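Local coordinates for protein hydrolase, putative (Plasmodium vivax, PDB 2B30) that is probably a magnesium-dependent phosphatase of the haloacid dehalogenase superfamily, though its substrate and cellular role are not established, at residues 26-37 with 242-252; 63-72 with 89-98. One frame throughout, in Å; residues are numbered along the deposited sequence.

Both interactions belong to one Rossmann-like sheet of the HAD fold, in which strand 29-33 lies between strands 243-247 and 63-67. Interaction 1 pairs 29-33 with 243-247 and holds the calcium ion at its carboxyl-terminal end; interaction 2 continues the sheet from 63-67 to 94-96. Their centres are about 11 Å apart. A probable hydrogen bond of 2.8 Å from Leu-30 N to Met-63 O joins them along the strands, and a salt bridge of 2.8 Å between Asp-35 OD2 and Arg-70 NH1 joins them beside the metal site. The side chain of Thr-68, in interaction 2, comes to about 6 Å from the calcium.

Interaction 1 (26-37 with 242-252); sequences DIKLLLIDFDGT and QVLVVGDAEND. With CA (calcium ion), chain E.
The carboxyl-terminal edge of the HAD-fold sheet carries the metal site here: parallel strands 29-33 and 243-247 run side by side, their axes 10° apart, and deliver Asp-33 and Asp-248 to one calcium ion. The DFDGT sequence at 33-37 is the signature motif of the superfamily, and 247-252 supplies its acidic counterpart. Backbone bonds alternate between the strands, from Leu-244 N to Leu-29 O, Leu-31 N to Leu-244 O, Val-246 N to Leu-31 O and Asp-33 N to Val-246 O. At the other end Gln-242 O takes the N-H groups of both Lys-28 and Leu-29. On one sheet face Leu-31 reaches Val-243 CG1 with its CD1, under Leu-233 and Ile-229 of helix 225-235; on the other, Ile-27 CD1 lies 3.6 Å from Leu-244 CD1, against helix 288-297.

Asp-33 has CG anti to its N (chi1 178°), which carries the carboxylate beyond the strand end to the metal. Asp-33 OD2 binds the calcium ion at 2.2 Å, and Asp-33 OD1 more loosely at 2.8 Å. The backbone carbonyl Asp-35 O lies 2.3 Å from the calcium ion and Asp-248 OD1 2.6 Å from it, the Asp-248 carboxylate plane turned 19° from that of Asp-33. Thr-37 OG1 donates to the anti lone pair of Asp-33 OD2, 2.9 Å away, helping to fix that carboxylate. Asp-252, also a calcium-binding residue of this protein, does not bind the ion in this chain; it holds the loop: its OD2 accepts from Asp-248 N, above the carboxylate plane, and from Ala-249 N on the anti lone pair, while OD1 pairs with Lys-225. Three carboxylates thus gather where two strands end, a concentration of negative charge that the calcium and Lys-225 would offset, consistent with a site built for a divalent cation.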
loop_
_atom_site.group_PDB
_atom_site.type_symbol
_atom_site.label_atom_id
_atom_site.label_comp_id
_atom_site.label_asym_id
_atom_site.label_seq_id
_atom_site.Cartn_x
_atom_site.Cartn_y
_atom_site.Cartn_z
ATOM N N ASP A 26 19.159 -12.131 -5.261
ATOM C CA ASP A 26 20.269 -11.376 -4.670
ATOM C C ASP A 26 19.807 -10.652 -3.403
ATOM O O ASP A 26 19.833 -9.424 -3.330
ATOM C CB ASP A 26 20.804 -10.370 -5.694
ATOM C CG ASP A 26 22.017 -9.606 -5.199
ATOM O OD1 ASP A 26 22.923 -10.237 -4.627
ATOM O OD2 ASP A 26 22.058 -8.370 -5.381
ATOM N N ILE A 27 19.398 -11.419 -2.404
ATOM C CA ILE A 27 18.804 -10.870 -1.189
ATOM C C ILE A 27 19.818 -10.145 -0.310
ATOM O O ILE A 27 20.881 -10.684 0.003
ATOM C CB ILE A 27 18.114 -11.981 -0.355
ATOM C CG1 ILE A 27 16.881 -12.501 -1.097
ATOM C CG2 ILE A 27 17.708 -11.475 1.042
ATOM C CD1 ILE A 27 16.451 -13.887 -0.653
ATOM N N LYS A 28 19.451 -8.927 0.094
ATOM C CA LYS A 28 20.247 -8.108 1.008
ATOM C C LYS A 28 19.501 -7.676 2.288
ATOM O O LYS A 28 20.133 -7.145 3.211
ATOM C CB LYS A 28 20.784 -6.884 0.249
ATOM C CG LYS A 28 21.866 -7.270 -0.734
ATOM C CD LYS A 28 22.302 -6.134 -1.636
ATOM C CE LYS A 28 23.357 -6.616 -2.656
ATOM N NZ LYS A 28 23.663 -5.606 -3.731
ATOM N N LEU A 29 18.183 -7.912 2.349
ATOM C CA LEU A 29 17.347 -7.484 3.481
ATOM C C LEU A 29 16.414 -8.608 3.895
ATOM O O LEU A 29 15.648 -9.106 3.065
ATOM C CB LEU A 29 16.493 -6.275 3.095
ATOM C CG LEU A 29 16.265 -5.170 4.138
ATOM C CD1 LEU A 29 15.024 -4.352 3.775
ATOM C CD2 LEU A 29 16.162 -5.672 5.552
ATOM N N LEU A 30 16.472 -9.004 5.170
ATOM C CA LEU A 30 15.541 -9.999 5.713
ATOM C C LEU A 30 14.481 -9.287 6.546
ATOM O O LEU A 30 14.801 -8.658 7.556
ATOM C CB LEU A 30 16.268 -11.047 6.567
ATOM C CG LEU A 30 17.492 -11.756 5.965
ATOM C CD1 LEU A 30 18.062 -12.791 6.948
ATOM C CD2 LEU A 30 17.175 -12.412 4.620
ATOM N N LEU A 31 13.225 -9.394 6.116
ATOM C CA LEU A 31 12.096 -8.786 6.804
ATOM C C LEU A 31 11.238 -9.878 7.437
ATOM O O LEU A 31 10.528 -10.600 6.749
ATOM C CB LEU A 31 11.264 -7.959 5.826
ATOM C CG LEU A 31 11.977 -6.816 5.087
ATOM C CD1 LEU A 31 10.972 -6.154 4.191
ATOM C CD2 LEU A 31 12.640 -5.769 6.017
ATOM N N ILE A 32 11.294 -9.977 8.759
ATOM C CA ILE A 32 10.776 -11.125 9.480
ATOM C C ILE A 32 9.649 -10.690 10.386
ATOM O O ILE A 32 9.838 -9.812 11.231
ATOM C CB ILE A 32 11.878 -11.738 10.347
ATOM C CG1 ILE A 32 13.136 -11.983 9.504
ATOM C CG2 ILE A 32 11.379 -13.026 11.021
ATOM C CD1 ILE A 32 14.300 -12.582 10.295
ATOM N N ASP A 33 8.480 -11.298 10.225
ATOM C CA ASP A 33 7.371 -11.062 11.159
ATOM C C ASP A 33 7.700 -11.691 12.512
ATOM O O ASP A 33 8.453 -12.660 12.576
ATOM C CB ASP A 33 6.073 -11.643 10.603
ATOM C CG ASP A 33 4.899 -11.473 11.545
ATOM O OD1 ASP A 33 4.704 -10.376 12.121
ATOM O OD2 ASP A 33 4.154 -12.454 11.712
ATOM N N PHE A 34 7.164 -11.126 13.588
ATOM C CA PHE A 34 7.434 -11.651 14.922
ATOM C C PHE A 34 6.439 -12.761 15.321
ATOM O O PHE A 34 6.749 -13.938 15.148
ATOM C CB PHE A 34 7.518 -10.530 15.970
ATOM C CG PHE A 34 8.313 -10.912 17.196
ATOM C CD1 PHE A 34 9.693 -11.095 17.114
ATOM C CD2 PHE A 34 7.687 -11.090 18.431
ATOM C CE1 PHE A 34 10.439 -11.456 18.238
ATOM C CE2 PHE A 34 8.421 -11.442 19.567
ATOM C CZ PHE A 34 9.800 -11.628 19.471
ATOM N N ASP A 35 5.255 -12.411 15.819
ATOM C CA ASP A 35 4.335 -13.432 16.330
ATOM C C ASP A 35 3.763 -14.229 15.193
ATOM O O ASP A 35 3.395 -13.667 14.154
ATOM C CB ASP A 35 3.173 -12.823 17.104
ATOM C CG ASP A 35 3.627 -12.069 18.305
ATOM O OD1 ASP A 35 4.239 -10.993 18.115
ATOM O OD2 ASP A 35 3.384 -12.553 19.429
ATOM N N GLY A 36 3.672 -15.538 15.395
ATOM C CA GLY A 36 3.167 -16.439 14.371
ATOM C C GLY A 36 4.219 -16.829 13.352
ATOM O O GLY A 36 4.002 -17.752 12.571
ATOM N N THR A 37 5.356 -16.137 13.361
ATOM C CA THR A 37 6.436 -16.407 12.422
ATOM C C THR A 37 7.695 -16.748 13.213
ATOM O O THR A 37 8.097 -17.901 13.255
ATOM C CB THR A 37 6.669 -15.200 11.461
ATOM O OG1 THR A 37 5.460 -14.911 10.740
ATOM C CG2 THR A 37 7.780 -15.494 10.476
ATOM N N GLN A 242 15.658 -7.212 -3.879
ATOM C CA GLN A 242 16.611 -7.638 -2.851
ATOM C C GLN A 242 15.988 -7.920 -1.490
ATOM O O GLN A 242 16.696 -8.199 -0.534
ATOM C CB GLN A 242 17.686 -6.572 -2.694
ATOM C CG GLN A 242 18.465 -6.343 -3.963
ATOM C CD GLN A 242 19.319 -5.113 -3.897
ATOM O OE1 GLN A 242 18.900 -4.095 -3.365
ATOM N NE2 GLN A 242 20.525 -5.195 -4.448
ATOM N N VAL A 243 14.667 -7.870 -1.408
ATOM C CA VAL A 243 13.980 -7.969 -0.133
ATOM C C VAL A 243 13.320 -9.328 0.005
ATOM O O VAL A 243 12.501 -9.690 -0.839
ATOM C CB VAL A 243 12.902 -6.866 -0.027
ATOM C CG1 VAL A 243 12.107 -7.019 1.248
ATOM C CG2 VAL A 243 13.552 -5.489 -0.094
ATOM N N LEU A 244 13.673 -10.071 1.056
ATOM C CA LEU A 244 12.965 -11.302 1.398
ATOM C C LEU A 244 12.147 -11.113 2.664
ATOM O O LEU A 244 12.665 -10.668 3.688
ATOM C CB LEU A 244 13.914 -12.485 1.591
ATOM C CG LEU A 244 13.233 -13.761 2.144
ATOM C CD1 LEU A 244 13.572 -14.960 1.305
ATOM C CD2 LEU A 244 13.566 -14.013 3.603
ATOM N N VAL A 245 10.883 -11.519 2.595
ATOM C CA VAL A 245 9.915 -11.250 3.650
ATOM C C VAL A 245 9.122 -12.518 3.999
ATOM O O VAL A 245 8.873 -13.360 3.129
ATOM C CB VAL A 245 8.968 -10.088 3.238
ATOM C CG1 VAL A 245 8.119 -10.462 2.052
ATOM C CG2 VAL A 245 8.085 -9.664 4.392
ATOM N N VAL A 246 8.741 -12.645 5.270
ATOM C CA VAL A 246 8.007 -13.809 5.744
ATOM C C VAL A 246 6.984 -13.404 6.825
ATOM O O VAL A 246 7.276 -12.574 7.683
ATOM C CB VAL A 246 8.996 -14.956 6.208
ATOM C CG1 VAL A 246 9.860 -14.522 7.365
ATOM C CG2 VAL A 246 8.239 -16.232 6.557
ATOM N N GLY A 247 5.781 -13.977 6.765
ATOM C CA GLY A 247 4.692 -13.568 7.659
ATOM C C GLY A 247 3.531 -14.546 7.732
ATOM O O GLY A 247 3.623 -15.663 7.221
ATOM N N ASP A 248 2.432 -14.131 8.363
ATOM C CA ASP A 248 1.379 -15.078 8.706
ATOM C C ASP A 248 -0.052 -14.553 8.761
ATOM O O ASP A 248 -0.987 -15.341 8.603
ATOM C CB ASP A 248 1.698 -15.722 10.060
ATOM C CG ASP A 248 1.490 -14.774 11.213
ATOM O OD1 ASP A 248 2.162 -13.729 11.251
ATOM O OD2 ASP A 248 0.645 -15.062 12.082
ATOM N N ALA A 249 -0.231 -13.252 8.977
ATOM C CA ALA A 249 -1.532 -12.715 9.363
ATOM C C ALA A 249 -1.993 -11.536 8.485
ATOM O O ALA A 249 -1.345 -11.177 7.494
ATOM C CB ALA A 249 -1.476 -12.304 10.827
ATOM N N GLU A 250 -3.123 -10.945 8.865
ATOM C CA GLU A 250 -3.715 -9.825 8.142
ATOM C C GLU A 250 -2.775 -8.615 7.996
ATOM O O GLU A 250 -2.728 -7.979 6.931
ATOM C CB GLU A 250 -5.011 -9.391 8.833
ATOM C CG GLU A 250 -5.925 -8.544 7.976
ATOM C CD GLU A 250 -7.233 -8.218 8.678
ATOM O OE1 GLU A 250 -7.199 -7.596 9.767
ATOM O OE2 GLU A 250 -8.299 -8.586 8.133
ATOM N N ASN A 251 -2.027 -8.297 9.052
ATOM C CA ASN A 251 -1.119 -7.144 9.023
ATOM C C ASN A 251 0.202 -7.399 8.276
ATOM O O ASN A 251 1.085 -6.528 8.252
ATOM C CB ASN A 251 -0.852 -6.620 10.446
ATOM C CG ASN A 251 -0.092 -7.599 11.300
ATOM O OD1 ASN A 251 -0.121 -8.806 11.062
ATOM N ND2 ASN A 251 0.601 -7.085 12.297
ATOM N N ASP A 252 0.335 -8.585 7.673
ATOM C CA ASP A 252 1.489 -8.924 6.828
ATOM C C ASP A 252 1.149 -8.901 5.329
ATOM O O ASP A 252 2.037 -8.971 4.494
ATOM C CB ASP A 252 2.015 -10.331 7.173
ATOM C CG ASP A 252 2.502 -10.453 8.598
ATOM O OD1 ASP A 252 3.345 -9.632 9.015
ATOM O OD2 ASP A 252 2.050 -11.385 9.300
HETATM CA CA CA E . 2.463 -11.866 13.030
#

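Interaction 2 (63-72 with 89-98); sequences MVSICTGRSK and FYGMPGVYIN
Strands 63-67 and 94-96 lie parallel in the HAD-fold sheet and are joined through helices 72-79 and 81-87, a beta-alpha-beta crossover. Val-95 is bonded to segment 63-72 through both its backbone N and its O: N donates to Ile-66 O, and Val-95 O accepts from Thr-68 N, 3.0 Å away. Past the strand ends, Ile-97 N bonds to Arg-70 O and Asn-98 N to Thr-68 O.

Tyr-96 is the main side chain of the contact. With CG anti to the carbonyl carbon (chi1 -60°), its ring slides beneath the start of helix 72-79, where Lys-72 CB sits over one face, 3.9 Å from the centroid and 15° off the normal. Ile-66 O lies over the opposite face, and Thr-68 CG2 meets the edge, 3.8 Å from Tyr-96 CD1. Phe-89, its CG anti to the backbone N (chi1 -174°), thereby turns its own ring edge to Val-64 O, while its CE2 touches Ile-66 CD1. Beside it, Pro-93, after a cis peptide, lays CG 3.8 Å from Met-63 CG. The phenol ends in a small polar cluster: Tyr-96 OH donates to Gly-91 O at 2.6 Å and accepts from a water that also donates to Pro-93 O and accepts from Ile-66 N.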
loop_
_atom_site.group_PDB
_atom_site.type_symbol
_atom_site.label_atom_id
_atom_site.label_comp_id
_atom_site.label_asym_id
_atom_site.label_seq_id
_atom_site.Cartn_x
_atom_site.Cartn_y
_atom_site.Cartn_z
ATOM N N MET A 63 21.185 -7.490 6.278
ATOM C CA MET A 63 20.473 -6.544 7.116
ATOM C C MET A 63 19.174 -7.210 7.512
ATOM O O MET A 63 18.472 -7.791 6.671
ATOM C CB MET A 63 20.178 -5.238 6.376
ATOM C CG MET A 63 19.436 -4.217 7.241
ATOM S SD MET A 63 19.508 -2.521 6.632
ATOM C CE MET A 63 21.237 -2.086 6.914
ATOM N N VAL A 64 18.860 -7.132 8.796
ATOM C CA VAL A 64 17.715 -7.820 9.337
ATOM C C VAL A 64 16.824 -6.789 10.004
ATOM O O VAL A 64 17.296 -5.946 10.777
ATOM C CB VAL A 64 18.168 -8.875 10.342
ATOM C CG1 VAL A 64 17.002 -9.410 11.166
ATOM C CG2 VAL A 64 18.882 -9.995 9.616
ATOM N N SER A 65 15.538 -6.851 9.677
ATOM C CA SER A 65 14.542 -5.968 10.263
ATOM C C SER A 65 13.292 -6.768 10.606
ATOM O O SER A 65 12.695 -7.427 9.757
ATOM C CB SER A 65 14.180 -4.828 9.308
ATOM O OG SER A 65 13.035 -4.140 9.784
ATOM N N ILE A 66 12.898 -6.702 11.865
ATOM C CA ILE A 66 11.677 -7.326 12.274
ATOM C C ILE A 66 10.538 -6.348 12.035
ATOM O O ILE A 66 10.614 -5.182 12.412
ATOM C CB ILE A 66 11.772 -7.800 13.713
ATOM C CG1 ILE A 66 12.700 -9.023 13.744
ATOM C CG2 ILE A 66 10.388 -8.157 14.228
ATOM C CD1 ILE A 66 13.123 -9.450 15.103
ATOM N N CYS A 67 9.494 -6.828 11.377
ATOM C CA CYS A 67 8.351 -6.011 11.026
ATOM C C CYS A 67 7.141 -6.548 11.783
ATOM O O CYS A 67 6.708 -7.684 11.549
ATOM C CB CYS A 67 8.146 -6.072 9.515
ATOM S SG CYS A 67 9.685 -5.670 8.590
ATOM N N THR A 68 6.611 -5.751 12.708
ATOM C CA THR A 68 5.581 -6.251 13.615
ATOM C C THR A 68 4.653 -5.174 14.132
ATOM O O THR A 68 4.957 -3.985 14.047
ATOM C CB THR A 68 6.219 -6.940 14.832
ATOM O OG1 THR A 68 5.204 -7.584 15.626
ATOM C CG2 THR A 68 6.997 -5.918 15.680
ATOM N N GLY A 69 3.529 -5.627 14.691
ATOM C CA GLY A 69 2.600 -4.768 15.414
ATOM C C GLY A 69 3.099 -4.367 16.791
ATOM O O GLY A 69 2.595 -3.423 17.377
ATOM N N ARG A 70 4.086 -5.081 17.316
ATOM C CA ARG A 70 4.629 -4.778 18.630
ATOM C C ARG A 70 5.574 -3.590 18.595
ATOM O O ARG A 70 5.953 -3.107 17.529
ATOM C CB ARG A 70 5.326 -6.011 19.205
ATOM C CG ARG A 70 4.331 -7.070 19.625
ATOM C CD ARG A 70 4.901 -8.474 19.684
ATOM N NE ARG A 70 5.557 -8.726 20.962
ATOM C CZ ARG A 70 5.610 -9.903 21.590
ATOM N NH1 ARG A 70 5.056 -10.997 21.092
ATOM N NH2 ARG A 70 6.238 -9.980 22.748
ATOM N N SER A 71 5.933 -3.110 19.781
ATOM C CA SER A 71 6.898 -2.037 19.931
ATOM C C SER A 71 8.277 -2.667 19.941
ATOM O O SER A 71 8.378 -3.889 20.046
ATOM C CB SER A 71 6.648 -1.305 21.246
ATOM O OG SER A 71 6.920 -2.153 22.355
ATOM N N LYS A 72 9.331 -1.850 19.841
ATOM C CA LYS A 72 10.718 -2.366 19.878
ATOM C C LYS A 72 10.989 -3.069 21.199
ATOM O O LYS A 72 11.359 -4.237 21.209
ATOM C CB LYS A 72 11.766 -1.258 19.657
ATOM C CG LYS A 72 13.224 -1.758 19.699
ATOM C CD LYS A 72 14.238 -0.734 19.119
ATOM C CE LYS A 72 14.485 0.450 20.046
ATOM N NZ LYS A 72 14.860 0.028 21.431
ATOM N N PHE A 89 21.976 -8.499 17.893
ATOM C CA PHE A 89 20.841 -7.802 17.310
ATOM C C PHE A 89 19.991 -7.185 18.423
ATOM O O PHE A 89 19.715 -7.846 19.426
ATOM C CB PHE A 89 19.997 -8.778 16.503
ATOM C CG PHE A 89 18.887 -8.124 15.747
ATOM C CD1 PHE A 89 19.167 -7.338 14.638
ATOM C CD2 PHE A 89 17.566 -8.283 16.145
ATOM C CE1 PHE A 89 18.148 -6.720 13.930
ATOM C CE2 PHE A 89 16.538 -7.674 15.448
ATOM C CZ PHE A 89 16.827 -6.890 14.339
ATOM N N TYR A 90 19.591 -5.925 18.239
ATOM C CA TYR A 90 18.913 -5.148 19.275
ATOM C C TYR A 90 17.754 -4.357 18.663
ATOM O O TYR A 90 17.452 -3.235 19.078
ATOM C CB TYR A 90 19.925 -4.224 19.990
ATOM C CG TYR A 90 21.137 -4.976 20.517
ATOM C CD1 TYR A 90 21.173 -5.478 21.821
ATOM C CD2 TYR A 90 22.231 -5.231 19.691
ATOM C CE1 TYR A 90 22.275 -6.200 22.282
ATOM C CE2 TYR A 90 23.331 -5.955 20.144
ATOM C CZ TYR A 90 23.348 -6.428 21.432
ATOM O OH TYR A 90 24.446 -7.131 21.853
ATOM N N GLY A 91 17.110 -4.958 17.664
ATOM C CA GLY A 91 15.908 -4.398 17.059
ATOM C C GLY A 91 16.135 -3.227 16.127
ATOM O O GLY A 91 15.203 -2.491 15.812
ATOM N N MET A 92 17.365 -3.050 15.669
ATOM C CA MET A 92 17.686 -1.953 14.774
ATOM C C MET A 92 18.466 -2.458 13.570
ATOM O O MET A 92 19.534 -3.031 13.721
ATOM C CB MET A 92 18.513 -0.926 15.511
ATOM C CG MET A 92 17.868 -0.421 16.762
ATOM S SD MET A 92 18.975 0.739 17.523
ATOM C CE MET A 92 20.272 -0.343 18.139
ATOM N N PRO A 93 17.943 -2.238 12.363
ATOM C CA PRO A 93 16.735 -1.476 12.033
ATOM C C PRO A 93 15.441 -2.213 12.397
ATOM O O PRO A 93 15.469 -3.401 12.741
ATOM C CB PRO A 93 16.842 -1.314 10.521
ATOM C CG PRO A 93 17.578 -2.551 10.079
ATOM C CD PRO A 93 18.569 -2.831 11.168
ATOM N N GLY A 94 14.318 -1.508 12.324
ATOM C CA GLY A 94 13.046 -2.130 12.629
ATOM C C GLY A 94 11.813 -1.351 12.221
ATOM O O GLY A 94 11.816 -0.125 12.206
ATOM N N VAL A 95 10.762 -2.101 11.890
ATOM C CA VAL A 95 9.446 -1.563 11.591
ATOM C C VAL A 95 8.506 -2.042 12.695
ATOM O O VAL A 95 8.221 -3.239 12.812
ATOM C CB VAL A 95 8.944 -2.067 10.224
ATOM C CG1 VAL A 95 7.529 -1.603 9.967
ATOM C CG2 VAL A 95 9.874 -1.597 9.119
ATOM N N TYR A 96 8.031 -1.105 13.502
ATOM C CA TYR A 96 7.262 -1.442 14.675
ATOM C C TYR A 96 5.910 -0.769 14.636
ATOM O O TYR A 96 5.724 0.210 13.916
ATOM C CB TYR A 96 8.037 -1.024 15.908
ATOM C CG TYR A 96 9.366 -1.716 15.995
ATOM C CD1 TYR A 96 9.432 -3.066 16.277
ATOM C CD2 TYR A 96 10.565 -1.032 15.768
ATOM C CE1 TYR A 96 10.647 -3.723 16.359
ATOM C CE2 TYR A 96 11.792 -1.688 15.845
ATOM C CZ TYR A 96 11.813 -3.033 16.143
ATOM O OH TYR A 96 12.984 -3.716 16.229
ATOM N N ILE A 97 4.964 -1.318 15.398
ATOM C CA ILE A 97 3.620 -0.761 15.509
ATOM C C ILE A 97 3.007 -0.573 14.123
ATOM O O ILE A 97 2.539 0.506 13.766
ATOM C CB ILE A 97 3.599 0.572 16.315
ATOM C CG1 ILE A 97 4.415 0.426 17.610
ATOM C CG2 ILE A 97 2.138 0.992 16.635
ATOM C CD1 ILE A 97 4.120 1.515 18.647
ATOM N N ASN A 98 3.048 -1.651 13.350
ATOM C CA ASN A 98 2.438 -1.718 12.034
ATOM C C ASN A 98 2.863 -0.600 11.096
ATOM O O ASN A 98 2.075 -0.122 10.272
ATOM C CB ASN A 98 0.909 -1.829 12.165
ATOM C CG ASN A 98 0.484 -3.202 12.647
ATOM O OD1 ASN A 98 1.276 -4.150 12.578
ATOM N ND2 ASN A 98 -0.759 -3.325 13.123
HETATM O O HOH W 1 14.130 -5.190 14.186
#